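Long-range contact in mandelate racemase/muconate lactonizing enzyme (Polaromonas sp., PDB 3CB3), which probably acts on acid sugars as a magnesium-dependent enolase-superfamily enzyme, and binds L-glucaric acid: residues Ser144-Val149 and Arg330-Glu335. Sequence-based numbering, arbitrary orientation.
Sequences SYRDSV and REPWVE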
ATOM      1  N   SER A 144      -3.534  23.607 -19.889  1.00 21.27           N
ATOM      2  CA  SER A 144      -4.235  22.612 -20.695  1.00 22.94           C
ATOM      3  C   SER A 144      -3.824  22.606 -22.160  1.00 22.13           C
ATOM      4  O   SER A 144      -3.164  23.523 -22.649  1.00 22.29           O
ATOM      5  CB  SER A 144      -5.751  22.810 -20.589  1.00 21.91           C
ATOM      6  OG  SER A 144      -6.183  23.915 -21.357  1.00 29.68           O
ATOM      7  N   TYR A 145      -4.215  21.543 -22.849  1.00 21.12           N
ATOM      8  CA  TYR A 145      -3.912  21.374 -24.258  1.00 21.46           C
ATOM      9  C   TYR A 145      -5.221  21.271 -25.034  1.00 21.12           C
ATOM     10  O   TYR A 145      -5.214  21.238 -26.259  1.00 22.81           O
ATOM     11  CB  TYR A 145      -3.108  20.090 -24.475  1.00 22.75           C
ATOM     12  CG  TYR A 145      -1.663  20.147 -24.045  1.00 24.42           C
ATOM     13  CD1 TYR A 145      -0.654  20.440 -24.962  1.00 24.59           C
ATOM     14  CD2 TYR A 145      -1.295  19.858 -22.728  1.00 25.65           C
ATOM     15  CE1 TYR A 145       0.686  20.434 -24.584  1.00 23.76           C
ATOM     16  CE2 TYR A 145       0.047  19.852 -22.340  1.00 25.81           C
ATOM     17  CZ  TYR A 145       1.025  20.135 -23.273  1.00 24.56           C
ATOM     18  OH  TYR A 145       2.346  20.070 -22.908  1.00 28.14           O
ATOM     19  N   ARG A 146      -6.337  21.218 -24.316  1.00 19.72           N
ATOM     20  CA  ARG A 146      -7.641  21.094 -24.954  1.00 20.26           C
ATOM     21  C   ARG A 146      -8.780  21.542 -24.037  1.00 20.64           C
ATOM     22  O   ARG A 146      -8.687  21.450 -22.807  1.00 21.06           O
ATOM     23  CB  ARG A 146      -7.856  19.636 -25.397  1.00 19.89           C
ATOM     24  CG  ARG A 146      -7.764  18.607 -24.259  1.00 17.82           C
ATOM     25  CD  ARG A 146      -7.621  17.173 -24.801  1.00 15.33           C
ATOM     26  NE  ARG A 146      -6.314  16.951 -25.428  1.00 15.38           N
ATOM     27  CZ  ARG A 146      -5.182  16.767 -24.754  1.00 15.26           C
ATOM     28  NH1 ARG A 146      -5.189  16.767 -23.432  1.00 13.70           N
ATOM     29  NH2 ARG A 146      -4.039  16.601 -25.403  1.00 16.57           N
ATOM     30  N   ASP A 147      -9.860  22.029 -24.639  1.00 20.56           N
ATOM     31  CA  ASP A 147     -11.007  22.487 -23.864  1.00 22.79           C
ATOM     32  C   ASP A 147     -12.043  21.384 -23.665  1.00 21.84           C
ATOM     33  O   ASP A 147     -13.007  21.559 -22.925  1.00 20.30           O
ATOM     34  CB  ASP A 147     -11.664  23.689 -24.543  1.00 27.96           C
ATOM     35  CG  ASP A 147     -10.704  24.839 -24.729  1.00 33.22           C
ATOM     36  OD1 ASP A 147      -9.945  25.141 -23.783  1.00 37.03           O
ATOM     37  OD2 ASP A 147     -10.714  25.444 -25.821  1.00 39.59           O
ATOM     38  N   SER A 148     -11.844  20.259 -24.347  1.00 20.84           N
ATOM     39  CA  SER A 148     -12.741  19.110 -24.225  1.00 19.92           C
ATOM     40  C   SER A 148     -11.909  17.832 -24.399  1.00 18.91           C
ATOM     41  O   SER A 148     -10.869  17.842 -25.051  1.00 21.07           O
ATOM     42  CB  SER A 148     -13.866  19.172 -25.272  1.00 18.91           C
ATOM     43  OG  SER A 148     -13.360  18.982 -26.584  1.00 18.25           O
ATOM     44  N   VAL A 149     -12.383  16.734 -23.820  1.00 17.93           N
ATOM     45  CA  VAL A 149     -11.669  15.459 -23.860  1.00 16.43           C
ATOM     46  C   VAL A 149     -12.552  14.337 -24.393  1.00 17.06           C
ATOM     47  O   VAL A 149     -13.705  14.222 -23.996  1.00 16.43           O
ATOM     48  CB  VAL A 149     -11.209  15.073 -22.427  1.00 16.81           C
ATOM     49  CG1 VAL A 149     -10.444  13.753 -22.448  1.00 20.09           C
ATOM     50  CG2 VAL A 149     -10.368  16.199 -21.833  1.00 17.27           C
ATOM     51  N   ARG A 330      -0.673  14.355 -25.249  1.00 28.42           N
ATOM     52  CA  ARG A 330      -1.314  13.555 -26.289  1.00 29.47           C
ATOM     53  C   ARG A 330      -2.784  13.328 -25.945  1.00 28.09           C
ATOM     54  O   ARG A 330      -3.141  13.239 -24.769  1.00 28.30           O
ATOM     55  CB  ARG A 330      -0.557  12.231 -26.459  1.00 31.21           C
ATOM     56  CG  ARG A 330       0.841  12.421 -27.058  1.00 34.91           C
ATOM     57  CD  ARG A 330       1.586  11.104 -27.252  1.00 35.76           C
ATOM     58  NE  ARG A 330       2.166  10.611 -26.005  1.00 39.31           N
ATOM     59  CZ  ARG A 330       3.292  11.071 -25.462  1.00 40.02           C
ATOM     60  NH1 ARG A 330       3.981  12.042 -26.053  1.00 39.47           N
ATOM     61  NH2 ARG A 330       3.729  10.563 -24.318  1.00 39.13           N
ATOM     62  N   GLU A 331      -3.630  13.240 -26.971  1.00 27.60           N
ATOM     63  CA  GLU A 331      -5.071  13.062 -26.781  1.00 26.51           C
ATOM     64  C   GLU A 331      -5.448  11.895 -25.873  1.00 23.15           C
ATOM     65  O   GLU A 331      -5.177  10.744 -26.178  1.00 22.79           O
ATOM     66  CB  GLU A 331      -5.790  12.898 -28.127  1.00 28.65           C
ATOM     67  CG  GLU A 331      -7.315  12.734 -27.987  1.00 29.98           C
ATOM     68  CD  GLU A 331      -7.994  13.941 -27.337  1.00 34.41           C
ATOM     69  OE1 GLU A 331      -7.898  15.042 -27.918  1.00 30.46           O
ATOM     70  OE2 GLU A 331      -8.627  13.796 -26.249  1.00 34.56           O
ATOM     71  N   PRO A 332      -6.087  12.200 -24.738  1.00 21.64           N
ATOM     72  CA  PRO A 332      -6.525  11.217 -23.748  1.00 22.46           C
ATOM     73  C   PRO A 332      -7.985  10.800 -23.913  1.00 20.88           C
ATOM     74  O   PRO A 332      -8.700  11.324 -24.767  1.00 21.20           O
ATOM     75  CB  PRO A 332      -6.298  11.952 -22.440  1.00 21.81           C
ATOM     76  CG  PRO A 332      -6.746  13.344 -22.800  1.00 23.66           C
ATOM     77  CD  PRO A 332      -6.136  13.564 -24.178  1.00 22.67           C
ATOM     78  N   TRP A 333      -8.403   9.827 -23.106  1.00 19.77           N
ATOM     79  CA  TRP A 333      -9.790   9.358 -23.095  1.00 18.65           C
ATOM     80  C   TRP A 333     -10.210   9.325 -21.637  1.00 20.42           C
ATOM     81  O   TRP A 333      -9.445   8.881 -20.776  1.00 19.94           O
ATOM     82  CB  TRP A 333      -9.931   7.941 -23.655  1.00 16.95           C
ATOM     83  CG  TRP A 333      -9.911   7.830 -25.135  1.00 16.05           C
ATOM     84  CD1 TRP A 333      -8.815   7.684 -25.930  1.00 14.27           C
ATOM     85  CD2 TRP A 333     -11.051   7.779 -26.002  1.00 14.98           C
ATOM     86  NE1 TRP A 333      -9.201   7.534 -27.238  1.00 13.34           N
ATOM     87  CE2 TRP A 333     -10.570   7.588 -27.311  1.00 15.34           C
ATOM     88  CE3 TRP A 333     -12.438   7.877 -25.797  1.00 15.95           C
ATOM     89  CZ2 TRP A 333     -11.425   7.486 -28.421  1.00 13.63           C
ATOM     90  CZ3 TRP A 333     -13.293   7.776 -26.907  1.00 11.25           C
ATOM     91  CH2 TRP A 333     -12.775   7.582 -28.197  1.00 11.20           C
ATOM     92  N   VAL A 334     -11.415   9.805 -21.356  1.00 18.66           N
ATOM     93  CA  VAL A 334     -11.932   9.804 -19.990  1.00 20.84           C
ATOM     94  C   VAL A 334     -13.285   9.103 -20.031  1.00 20.79           C
ATOM     95  O   VAL A 334     -14.064   9.307 -20.961  1.00 19.10           O
ATOM     96  CB  VAL A 334     -12.105  11.242 -19.444  1.00 18.86           C
ATOM     97  CG1 VAL A 334     -12.894  11.225 -18.142  1.00 18.89           C
ATOM     98  CG2 VAL A 334     -10.736  11.864 -19.196  1.00 22.08           C
ATOM     99  N   GLU A 335     -13.561   8.272 -19.033  1.00 23.20           N
ATOM    100  CA  GLU A 335     -14.825   7.547 -19.018  1.00 25.27           C
ATOM    101  C   GLU A 335     -15.907   8.301 -18.277  1.00 25.19           C
ATOM    102  O   GLU A 335     -15.679   8.838 -17.191  1.00 25.44           O
ATOM    103  CB  GLU A 335     -14.647   6.153 -18.397  1.00 28.38           C
ATOM    104  CG  GLU A 335     -15.880   5.263 -18.555  1.00 30.21           C
ATOM    105  CD  GLU A 335     -15.629   3.808 -18.168  1.00 33.70           C
ATOM    106  OE1 GLU A 335     -16.595   3.012 -18.199  1.00 33.34           O
ATOM    107  OE2 GLU A 335     -14.474   3.457 -17.836  1.00 34.68           O
TER
HETATM  108  O   HOH W   1      -6.270  17.115 -28.157  1.00 38.02           O
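A water-bridged ion pair, R146 with E331, and an apolar patch, V149 on P332 and V334, join the loop leading into strand 148-152 to R330-E335 of the TIM-barrel-like enolase C-terminal domain; strands 148-152 and 333-335 are parallel neighbours in a mixed sheet. CD of P332 sits 3.3 Å above the centre of the R146 guanidinium plane, and CB of Y145 covers the opposite face off-centre. The salt bridge is long, 3.5 Å from R146 NE to E331 OE1, with guanidinium and carboxylate planes 71° apart. A water at the guanidinium edge, in its plane, bridges the pair, accepting from R146 NE at 2.7 Å and donating to E331 OE1 at 2.6 Å. R146 NH1 donates a hydrogen bond to the backbone O of Y328, and R354 supplies E331 OE1 with a second cation. V149 holds CG1 anti to its N (chi1 -179°), where it meets P332 CG at 3.7 Å and V334 CG2 at 3.8 Å, beside A325 of helix 318-326. A leucine in place of R146 would probably leave the Y328 carbonyl and the water without their donor and weaken the hold on E331. Two arginines sharing its carboxylate would probably favour the ionised form of E331.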